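Local coordinates for protein citryl-spermidine/3,4-dihydroxybenzoyl-citryl-spermidine:spermidine ligase (Bacillus anthracis, PDB 3TO3) that catalyses the ATP-dependent condensation of spermidine with citryl-spermidine intermediates in the biosynthesis of the siderophore petrobactin, at residues D5-K10 and Q174-F179; I21-R26 and K131-Q136; K168-F173 and Y181-M186. All coordinates share one frame; numbering follows the deposited sequence.

Interaction 1: D5-K10 and Q174-F179; sequences DMYHTK and QYRDNF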
loop_
_atom_site.group_PDB
_atom_site.type_symbol
_atom_site.label_atom_id
_atom_site.label_comp_id
_atom_site.label_asym_id
_atom_site.label_seq_id
_atom_site.Cartn_x
_atom_site.Cartn_y
_atom_site.Cartn_z
ATOM N N ASP B 5 -19.389 10.585 9.967
ATOM C CA ASP B 5 -19.380 11.918 10.576
ATOM C C ASP B 5 -19.205 13.103 9.617
ATOM O O ASP B 5 -19.192 12.949 8.392
ATOM C CB ASP B 5 -18.329 11.994 11.681
ATOM C CG ASP B 5 -16.897 12.042 11.132
ATOM O OD1 ASP B 5 -15.979 12.007 11.984
ATOM O OD2 ASP B 5 -16.694 12.117 9.876
HETATM N N MSE B 6 -19.050 14.287 10.210
HETATM C CA MSE B 6 -18.878 15.541 9.480
HETATM C C MSE B 6 -17.635 15.609 8.584
HETATM O O MSE B 6 -17.603 16.384 7.623
HETATM C CB MSE B 6 -18.844 16.706 10.465
HETATM C CG MSE B 6 -17.428 17.161 10.799
HETATM SE SE MSE B 6 -17.334 18.637 12.077
HETATM C CE MSE B 6 -15.531 19.276 11.657
ATOM N N TYR B 7 -16.600 14.831 8.900
ATOM C CA TYR B 7 -15.427 14.777 8.025
ATOM C C TYR B 7 -15.767 14.005 6.759
ATOM O O TYR B 7 -15.335 14.378 5.646
ATOM C CB TYR B 7 -14.202 14.207 8.750
ATOM C CG TYR B 7 -13.627 15.207 9.723
ATOM C CD1 TYR B 7 -13.926 15.146 11.083
ATOM C CD2 TYR B 7 -12.832 16.252 9.274
ATOM C CE1 TYR B 7 -13.415 16.086 11.976
ATOM C CE2 TYR B 7 -12.317 17.196 10.158
ATOM C CZ TYR B 7 -12.610 17.111 11.504
ATOM O OH TYR B 7 -12.089 18.056 12.369
ATOM N N HIS B 8 -16.589 12.966 6.924
ATOM C CA HIS B 8 -17.094 12.225 5.787
ATOM C C HIS B 8 -17.911 13.161 4.893
ATOM O O HIS B 8 -17.694 13.245 3.686
ATOM C CB HIS B 8 -17.929 11.042 6.264
ATOM C CG HIS B 8 -18.570 10.270 5.156
ATOM N ND1 HIS B 8 -19.926 10.296 4.919
ATOM C CD2 HIS B 8 -18.042 9.443 4.224
ATOM C CE1 HIS B 8 -20.208 9.519 3.891
ATOM N NE2 HIS B 8 -19.082 8.993 3.448
ATOM N N THR B 9 -18.826 13.898 5.503
ATOM C CA THR B 9 -19.653 14.844 4.761
ATOM C C THR B 9 -18.846 15.865 3.959
ATOM O O THR B 9 -19.201 16.179 2.820
ATOM C CB THR B 9 -20.621 15.535 5.705
ATOM O OG1 THR B 9 -21.405 14.523 6.336
ATOM C CG2 THR B 9 -21.541 16.516 4.960
ATOM N N LYS B 10 -17.749 16.352 4.541
ATOM C CA LYS B 10 -16.869 17.318 3.872
ATOM C C LYS B 10 -16.240 16.746 2.623
ATOM O O LYS B 10 -16.228 17.386 1.565
ATOM C CB LYS B 10 -15.735 17.778 4.799
ATOM C CG LYS B 10 -16.154 18.749 5.885
ATOM C CD LYS B 10 -14.932 19.240 6.653
ATOM C CE LYS B 10 -15.312 20.180 7.791
ATOM N NZ LYS B 10 -15.835 21.466 7.260
ATOM N N GLN B 174 -5.368 7.882 3.594
ATOM C CA GLN B 174 -6.752 7.984 3.120
ATOM C C GLN B 174 -7.318 9.313 3.652
ATOM O O GLN B 174 -6.579 10.096 4.275
ATOM C CB GLN B 174 -7.574 6.760 3.516
ATOM C CG GLN B 174 -7.159 5.513 2.722
ATOM C CD GLN B 174 -7.157 5.755 1.198
ATOM O OE1 GLN B 174 -6.167 5.461 0.516
ATOM N NE2 GLN B 174 -8.275 6.290 0.664
ATOM N N TYR B 175 -8.592 9.608 3.401
ATOM C CA TYR B 175 -9.067 10.959 3.697
ATOM C C TYR B 175 -8.901 11.404 5.166
ATOM O O TYR B 175 -8.586 12.567 5.429
ATOM C CB TYR B 175 -10.487 11.191 3.199
ATOM C CG TYR B 175 -11.614 10.737 4.115
ATOM C CD1 TYR B 175 -12.129 11.580 5.100
ATOM C CD2 TYR B 175 -12.214 9.498 3.948
ATOM C CE1 TYR B 175 -13.192 11.174 5.918
ATOM C CE2 TYR B 175 -13.266 9.087 4.753
ATOM C CZ TYR B 175 -13.753 9.916 5.739
ATOM O OH TYR B 175 -14.808 9.492 6.530
ATOM N N ARG B 176 -9.094 10.478 6.103
ATOM C CA ARG B 176 -9.088 10.812 7.520
ATOM C C ARG B 176 -7.689 11.186 8.013
ATOM O O ARG B 176 -7.504 12.217 8.650
ATOM C CB ARG B 176 -9.693 9.669 8.325
ATOM C CG ARG B 176 -10.260 10.084 9.662
ATOM C CD ARG B 176 -11.250 9.045 10.185
ATOM N NE ARG B 176 -12.565 9.236 9.596
ATOM C CZ ARG B 176 -13.402 10.185 9.999
ATOM N NH1 ARG B 176 -13.039 11.006 10.980
ATOM N NH2 ARG B 176 -14.587 10.327 9.424
ATOM N N ASP B 177 -6.697 10.358 7.690
ATOM C CA ASP B 177 -5.313 10.711 7.944
ATOM C C ASP B 177 -4.922 12.008 7.239
ATOM O O ASP B 177 -4.135 12.802 7.763
ATOM C CB ASP B 177 -4.377 9.580 7.512
ATOM C CG ASP B 177 -4.299 8.452 8.547
ATOM O OD1 ASP B 177 -4.487 8.708 9.766
ATOM O OD2 ASP B 177 -4.036 7.306 8.127
ATOM N N ASN B 178 -5.467 12.223 6.050
ATOM C CA ASN B 178 -5.126 13.427 5.304
ATOM C C ASN B 178 -5.586 14.677 6.075
ATOM O O ASN B 178 -4.825 15.660 6.215
ATOM C CB ASN B 178 -5.731 13.413 3.884
ATOM C CG ASN B 178 -5.236 14.550 3.060
ATOM O OD1 ASN B 178 -4.002 14.682 2.866
ATOM N ND2 ASN B 178 -6.158 15.433 2.619
ATOM N N PHE B 179 -6.833 14.626 6.560
ATOM C CA PHE B 179 -7.374 15.643 7.453
ATOM C C PHE B 179 -6.497 15.849 8.697
ATOM O O PHE B 179 -6.327 16.976 9.156
ATOM C CB PHE B 179 -8.771 15.283 7.901
ATOM C CG PHE B 179 -9.847 15.775 6.987
ATOM C CD1 PHE B 179 -9.726 16.972 6.325
ATOM C CD2 PHE B 179 -10.983 15.037 6.793
ATOM C CE1 PHE B 179 -10.738 17.409 5.478
ATOM C CE2 PHE B 179 -11.984 15.475 5.953
ATOM C CZ PHE B 179 -11.860 16.661 5.297
#
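Asp5 OD2 is shared between Arg176 across the contact and the start of its own helix. Arg176 NH2 donates to Asp5 OD2 at 2.8 Å, in the guanidinium plane but from above the plane of the carboxylate, while His8 N reaches the same oxygen at 3.1 Å and Tyr7 N adds a weak bond. Asp5 is thus the N-cap of helix 6-15, a place that suits a short carboxylate because it can accept from the first N-H groups of the helix. Asp5 CG lies between the backbone N and the carbonyl carbon (chi1 73°), which folds the carboxylate back over those groups. A longer bond from Arg176 NH1 to Asp5 OD1, 3.3 Å, completes an end-on, two-nitrogen salt bridge, and the bend of Arg176 at chi3 turns the guanidinium toward it. Arg176 NH2 also donates to Tyr175 OH at 3.0 Å, so one nitrogen is held from two directions.

Beside this polar cluster, Tyr7 CD2 sits 3.3 Å from Phe179 CD2, over one face of the phenylalanine and offset toward its rim; the two ring planes are 59° apart. His8 CB packs on Tyr175 OH, and His8 NE2 is hydrogen-bonded to Trp251 of the second subunit. The segment axes cross at 100°. Tyr175 and Phe179 also touch Ile11 of helix 6-15, and helix 115-138 adds Phe130 against Tyr175 and Ile134 against Phe179.

Interaction 2: I21-R26 and K131-Q136; sequences ISVRRR and KDTIAQ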
loop_
_atom_site.group_PDB
_atom_site.type_symbol
_atom_site.label_atom_id
_atom_site.label_comp_id
_atom_site.label_asym_id
_atom_site.label_seq_id
_atom_site.Cartn_x
_atom_site.Cartn_y
_atom_site.Cartn_z
ATOM N N ILE B 21 -13.502 20.069 -10.234
ATOM C CA ILE B 21 -13.314 20.361 -11.650
ATOM C C ILE B 21 -12.051 21.190 -11.890
ATOM O O ILE B 21 -11.265 20.866 -12.791
ATOM C CB ILE B 21 -14.522 21.082 -12.244
ATOM C CG1 ILE B 21 -15.768 20.217 -12.080
ATOM C CG2 ILE B 21 -14.293 21.455 -13.716
ATOM C CD1 ILE B 21 -15.957 19.177 -13.148
ATOM N N SER B 22 -11.840 22.233 -11.090
ATOM C CA SER B 22 -10.602 23.032 -11.216
ATOM C C SER B 22 -9.353 22.212 -10.972
ATOM O O SER B 22 -8.369 22.393 -11.670
ATOM C CB SER B 22 -10.551 24.221 -10.261
ATOM O OG SER B 22 -11.810 24.417 -9.686
ATOM N N VAL B 23 -9.373 21.333 -9.976
ATOM C CA VAL B 23 -8.160 20.569 -9.659
ATOM C C VAL B 23 -7.890 19.582 -10.752
ATOM O O VAL B 23 -6.759 19.416 -11.184
ATOM C CB VAL B 23 -8.208 19.911 -8.266
ATOM C CG1 VAL B 23 -7.085 18.844 -8.075
ATOM C CG2 VAL B 23 -8.075 20.998 -7.207
ATOM N N ARG B 24 -8.946 18.949 -11.231
ATOM C CA ARG B 24 -8.794 17.993 -12.323
ATOM C C ARG B 24 -8.176 18.704 -13.525
ATOM O O ARG B 24 -7.239 18.207 -14.163
ATOM C CB ARG B 24 -10.141 17.399 -12.721
ATOM C CG ARG B 24 -10.038 16.265 -13.711
ATOM C CD ARG B 24 -11.395 15.979 -14.278
ATOM N NE ARG B 24 -11.873 17.097 -15.085
ATOM C CZ ARG B 24 -13.154 17.294 -15.369
ATOM N NH1 ARG B 24 -14.082 16.457 -14.898
ATOM N NH2 ARG B 24 -13.508 18.329 -16.108
ATOM N N ARG B 25 -8.706 19.884 -13.817
ATOM C CA ARG B 25 -8.245 20.631 -14.956
ATOM C C ARG B 25 -6.776 21.013 -14.774
ATOM O O ARG B 25 -5.986 20.910 -15.712
ATOM C CB ARG B 25 -9.119 21.874 -15.174
ATOM C CG ARG B 25 -10.390 21.534 -15.907
ATOM C CD ARG B 25 -11.392 22.626 -15.757
ATOM N NE ARG B 25 -12.575 22.371 -16.565
ATOM C CZ ARG B 25 -13.587 23.219 -16.674
ATOM N NH1 ARG B 25 -13.515 24.389 -16.051
ATOM N NH2 ARG B 25 -14.656 22.913 -17.416
ATOM N N ARG B 26 -6.422 21.451 -13.569
ATOM C CA ARG B 26 -5.056 21.850 -13.293
ATOM C C ARG B 26 -4.094 20.658 -13.457
ATOM O O ARG B 26 -3.031 20.782 -14.081
ATOM C CB ARG B 26 -4.927 22.456 -11.901
ATOM C CG ARG B 26 -3.482 22.726 -11.495
ATOM C CD ARG B 26 -3.318 23.055 -10.018
ATOM N NE ARG B 26 -1.903 22.977 -9.689
ATOM C CZ ARG B 26 -1.375 23.127 -8.477
ATOM N NH1 ARG B 26 -2.149 23.403 -7.418
ATOM N NH2 ARG B 26 -0.050 23.021 -8.326
ATOM N N LYS B 131 -6.657 14.481 -3.092
ATOM C CA LYS B 131 -6.195 15.269 -1.973
ATOM C C LYS B 131 -6.253 16.783 -2.210
ATOM O O LYS B 131 -6.507 17.527 -1.260
ATOM C CB LYS B 131 -4.799 14.858 -1.519
ATOM C CG LYS B 131 -4.843 13.690 -0.536
ATOM C CD LYS B 131 -4.616 12.349 -1.238
ATOM C CE LYS B 131 -4.440 11.219 -0.215
ATOM N NZ LYS B 131 -3.984 9.934 -0.807
ATOM N N ASP B 132 -6.022 17.255 -3.444
ATOM C CA ASP B 132 -5.997 18.684 -3.612
ATOM C C ASP B 132 -7.409 19.276 -3.666
ATOM O O ASP B 132 -7.632 20.398 -3.200
ATOM C CB ASP B 132 -5.142 19.167 -4.769
ATOM C CG ASP B 132 -4.923 20.694 -4.716
ATOM O OD1 ASP B 132 -4.653 21.246 -3.613
ATOM O OD2 ASP B 132 -5.031 21.352 -5.767
ATOM N N THR B 133 -8.352 18.512 -4.207
ATOM C CA THR B 133 -9.760 18.904 -4.199
ATOM C C THR B 133 -10.248 19.231 -2.785
ATOM O O THR B 133 -10.905 20.231 -2.578
ATOM C CB THR B 133 -10.668 17.802 -4.778
ATOM O OG1 THR B 133 -10.410 17.653 -6.179
ATOM C CG2 THR B 133 -12.141 18.153 -4.554
ATOM N N ILE B 134 -9.921 18.396 -1.809
ATOM C CA ILE B 134 -10.335 18.667 -0.428
ATOM C C ILE B 134 -9.663 19.951 0.093
ATOM O O ILE B 134 -10.294 20.800 0.753
ATOM C CB ILE B 134 -9.981 17.489 0.504
ATOM C CG1 ILE B 134 -10.640 16.219 -0.017
ATOM C CG2 ILE B 134 -10.466 17.763 1.942
ATOM C CD1 ILE B 134 -9.909 14.958 0.341
ATOM N N ALA B 135 -8.381 20.110 -0.209
ATOM C CA ALA B 135 -7.713 21.337 0.239
ATOM C C ALA B 135 -8.301 22.623 -0.419
ATOM O O ALA B 135 -8.580 23.600 0.278
ATOM C CB ALA B 135 -6.214 21.249 0.054
ATOM N N GLN B 136 -8.461 22.626 -1.742
ATOM C CA GLN B 136 -9.028 23.787 -2.446
ATOM C C GLN B 136 -10.453 24.047 -1.944
ATOM O O GLN B 136 -10.889 25.182 -1.865
ATOM C CB GLN B 136 -9.051 23.579 -3.957
ATOM C CG GLN B 136 -7.680 23.381 -4.576
ATOM C CD GLN B 136 -6.757 24.535 -4.282
ATOM O OE1 GLN B 136 -7.166 25.690 -4.348
ATOM N NE2 GLN B 136 -5.518 24.233 -3.912
HETATM O O HOH W 1 -5.322 23.654 -7.227
#
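Val23 fits among Asp132, Thr133 and Gln136 where helices 18-37 and 115-138 pack against each other as a crossed helix pair, their segment axes 9.0 Å apart and their directions 134° apart. This is the tight part: the CA atoms of Val23 and Thr133 come within 5.9 Å. A beta-branched valine suits so close an approach, since its two methyls branch directly from CB. With CG1 anti to the backbone N (chi1 167°), that methyl meets Asp132 CB, while Val23 CG2 lies 3.6 Å from Gln136 CG and also touches the carboxylate. Thr133 OG1 borders Val23 CB, its hydroxyl being bonded to Ile129 O within its own helix.

The other part is looser and bridged by water. The extended chain of Arg26 brings NH1 only to 3.9 Å from Asp132 OD2, a long salt bridge, with guanidinium and carboxylate planes perpendicular. A water in the guanidinium plane bridges the two groups, accepting from Arg26 NH1 at 3.2 Å and donating to Asp132 OD2 at 2.7 Å. Arg26 is held besides by Gln30 OE1 and Asp159 O, and its side chain lies about 7 Å from the bound ATP. The second oxygen of Asp132 takes a salt bridge from Lys168. Gln136, its OE1 bonded to Arg139 NH1, meets that oxygen too: bent at chi2, it sends NE2 to Asp132 OD1 at 3.1 Å, with an almost straight N-H...O angle of 175°.

Interaction 3: K168-F173 and Y181-M186; sequences KARIGF and YGYEFM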
loop_
_atom_site.group_PDB
_atom_site.type_symbol
_atom_site.label_atom_id
_atom_site.label_comp_id
_atom_site.label_asym_id
_atom_site.label_seq_id
_atom_site.Cartn_x
_atom_site.Cartn_y
_atom_site.Cartn_z
ATOM N N LYS B 168 0.326 16.463 -5.025
ATOM C CA LYS B 168 -0.384 15.950 -3.843
ATOM C C LYS B 168 -0.553 14.450 -3.491
ATOM O O LYS B 168 -1.477 14.123 -2.744
ATOM C CB LYS B 168 -1.616 16.795 -3.506
ATOM C CG LYS B 168 -1.574 17.321 -2.073
ATOM C CD LYS B 168 -2.580 18.448 -1.894
ATOM C CE LYS B 168 -1.885 19.798 -1.920
ATOM N NZ LYS B 168 -2.848 20.893 -1.732
ATOM N N ALA B 169 0.116 13.539 -4.178
ATOM C CA ALA B 169 -0.286 12.125 -4.121
ATOM C C ALA B 169 -0.541 11.591 -2.717
ATOM O O ALA B 169 -1.610 10.998 -2.456
ATOM C CB ALA B 169 0.726 11.254 -4.826
ATOM N N ARG B 170 0.423 11.805 -1.834
ATOM C CA ARG B 170 0.359 11.297 -0.462
ATOM C C ARG B 170 -0.081 9.835 -0.372
ATOM O O ARG B 170 -1.011 9.523 0.381
ATOM C CB ARG B 170 -0.579 12.150 0.392
ATOM C CG ARG B 170 0.022 13.453 0.864
ATOM C CD ARG B 170 -1.041 14.431 1.359
ATOM N NE ARG B 170 -0.536 15.791 1.301
ATOM C CZ ARG B 170 -1.178 16.869 1.748
ATOM N NH1 ARG B 170 -2.384 16.762 2.289
ATOM N NH2 ARG B 170 -0.610 18.063 1.621
ATOM N N ILE B 171 0.551 8.945 -1.139
ATOM C CA ILE B 171 0.210 7.508 -1.082
ATOM C C ILE B 171 0.499 6.935 0.333
ATOM O O ILE B 171 1.618 7.035 0.874
ATOM C CB ILE B 171 0.959 6.693 -2.172
ATOM C CG1 ILE B 171 0.986 7.463 -3.508
ATOM C CG2 ILE B 171 0.375 5.234 -2.331
ATOM C CD1 ILE B 171 -0.351 7.707 -4.146
ATOM N N GLY B 172 -0.516 6.305 0.911
ATOM C CA GLY B 172 -0.534 5.951 2.325
ATOM C C GLY B 172 -1.507 6.727 3.212
ATOM O O GLY B 172 -1.894 6.184 4.252
ATOM N N PHE B 173 -1.974 7.918 2.795
ATOM C CA PHE B 173 -3.053 8.632 3.521
ATOM C C PHE B 173 -4.389 8.388 2.844
ATOM O O PHE B 173 -4.550 8.683 1.645
ATOM C CB PHE B 173 -2.855 10.171 3.557
ATOM C CG PHE B 173 -1.801 10.668 4.538
ATOM C CD1 PHE B 173 -1.108 9.804 5.366
ATOM C CD2 PHE B 173 -1.500 12.030 4.616
ATOM C CE1 PHE B 173 -0.122 10.291 6.286
ATOM C CE2 PHE B 173 -0.533 12.512 5.508
ATOM C CZ PHE B 173 0.161 11.638 6.344
ATOM N N TYR B 181 -3.077 14.915 9.329
ATOM C CA TYR B 181 -1.702 15.322 9.103
ATOM C C TYR B 181 -1.369 16.227 7.930
ATOM O O TYR B 181 -0.235 16.710 7.844
ATOM C CB TYR B 181 -0.832 14.070 9.063
ATOM C CG TYR B 181 -1.086 13.256 10.275
ATOM C CD1 TYR B 181 -0.747 13.746 11.543
ATOM C CD2 TYR B 181 -1.685 12.014 10.183
ATOM C CE1 TYR B 181 -1.009 13.002 12.699
ATOM C CE2 TYR B 181 -1.940 11.251 11.328
ATOM C CZ TYR B 181 -1.601 11.747 12.578
ATOM O OH TYR B 181 -1.872 10.998 13.696
ATOM N N GLY B 182 -2.341 16.501 7.057
ATOM C CA GLY B 182 -2.059 17.305 5.880
ATOM C C GLY B 182 -1.767 18.720 6.353
ATOM O O GLY B 182 -2.455 19.259 7.236
ATOM N N TYR B 183 -0.725 19.315 5.793
ATOM C CA TYR B 183 -0.257 20.590 6.277
ATOM C C TYR B 183 -1.298 21.704 6.070
ATOM O O TYR B 183 -1.261 22.723 6.758
ATOM C CB TYR B 183 1.094 20.946 5.643
ATOM C CG TYR B 183 1.056 21.472 4.208
ATOM C CD1 TYR B 183 0.665 22.789 3.933
ATOM C CD2 TYR B 183 1.455 20.672 3.133
ATOM C CE1 TYR B 183 0.651 23.291 2.614
ATOM C CE2 TYR B 183 1.452 21.161 1.812
ATOM C CZ TYR B 183 1.042 22.468 1.561
ATOM O OH TYR B 183 1.025 22.946 0.265
ATOM N N GLU B 184 -2.228 21.511 5.137
ATOM C CA GLU B 184 -3.275 22.515 4.893
ATOM C C GLU B 184 -4.171 22.717 6.118
ATOM O O GLU B 184 -4.765 23.793 6.297
ATOM C CB GLU B 184 -4.183 22.133 3.702
ATOM C CG GLU B 184 -3.466 21.885 2.380
ATOM C CD GLU B 184 -3.261 20.395 2.084
ATOM O OE1 GLU B 184 -2.972 19.623 3.030
ATOM O OE2 GLU B 184 -3.409 19.997 0.906
ATOM N N PHE B 185 -4.305 21.669 6.929
ATOM C CA PHE B 185 -5.284 21.688 8.006
ATOM C C PHE B 185 -4.756 22.164 9.353
ATOM O O PHE B 185 -5.537 22.397 10.279
ATOM C CB PHE B 185 -6.033 20.359 8.066
ATOM C CG PHE B 185 -6.488 19.906 6.723
ATOM C CD1 PHE B 185 -5.809 18.897 6.048
ATOM C CD2 PHE B 185 -7.542 20.548 6.083
ATOM C CE1 PHE B 185 -6.207 18.493 4.780
ATOM C CE2 PHE B 185 -7.947 20.148 4.827
ATOM C CZ PHE B 185 -7.268 19.094 4.178
HETATM N N MSE B 186 -3.441 22.335 9.430
HETATM C CA MSE B 186 -2.780 23.004 10.564
HETATM C C MSE B 186 -3.179 22.408 11.887
HETATM O O MSE B 186 -3.462 23.134 12.834
HETATM C CB MSE B 186 -3.126 24.484 10.594
HETATM C CG MSE B 186 -2.498 25.286 9.486
HETATM SE SE MSE B 186 -2.824 27.183 9.777
HETATM C CE MSE B 186 -4.702 27.239 9.278
#
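A buried salt-bridge network ties the two loops that flank helix 175-181, with Glu184 of the 181-186 loop between Lys168 and Arg170 of the 168-173 loop. The glutamate divides its oxygens between the two bases. Lys168 NZ donates to Glu184 OE2 at 2.8 Å, on the anti side of that oxygen, whereas Arg170 directs both terminal nitrogens to Glu184 OE1. Arg170 NH1 meets OE1 of Glu184 at 3.0 Å, using the syn lone pair of the oxygen; NH2 of Arg170 reaches the same OE1 at 3.2 Å from above the carboxylate plane. Both bonds lie in the guanidinium plane, which stands 76° from the carboxylate.

An extended arginine suits this span, for it carries its charged end across to the opposite loop. There Arg170 NH1 passes 3.6 Å from the bare CA of Gly182, and Arg170 NH2 lies 3.7 Å from Tyr183 CD2. Glu184 answers with a chain bent at chi2 (100°), which turns the carboxylate toward the two bases. Away from the charges, Phe173 CZ packs 3.8 Å from Tyr181 CB. Phe173 follows Gly172 at the end of a type II turn from Arg170 to Phe173, and it also touches Met284, a residue of the ATP-binding site.

Lys168 has a second acid, Asp132, and Arg170 NH1 a second acceptor, Asn178 OD1. Two bases around one buried carboxylate would probably favour its ionised form, and the negative charge, with that of Asp132, would probably help to keep Lys168 protonated.

Overall arrangement
Helices 115-138 and 175-181 join the three contacts into one continuous region on the same side of the chain's centre. Interactions 1 and 3 have centres about 12 Å apart and meet where Asn178 OD1 lies 2.7 Å from Arg170 NH1. Interactions 2 and 3, about 14 Å apart, are linked by the salt bridge of Asp132 OD1 with Lys168 NZ, 2.6 Å. Between interactions 1 and 2, Phe179 CE1 packs 3.6 Å from Ile134 CG2. The nucleotide lies nearest interactions 2 and 3: the side chain of Tyr183 is about 6 Å from ATP. Interaction 1 also borders the second subunit of the homodimer, through His8 and Gln174.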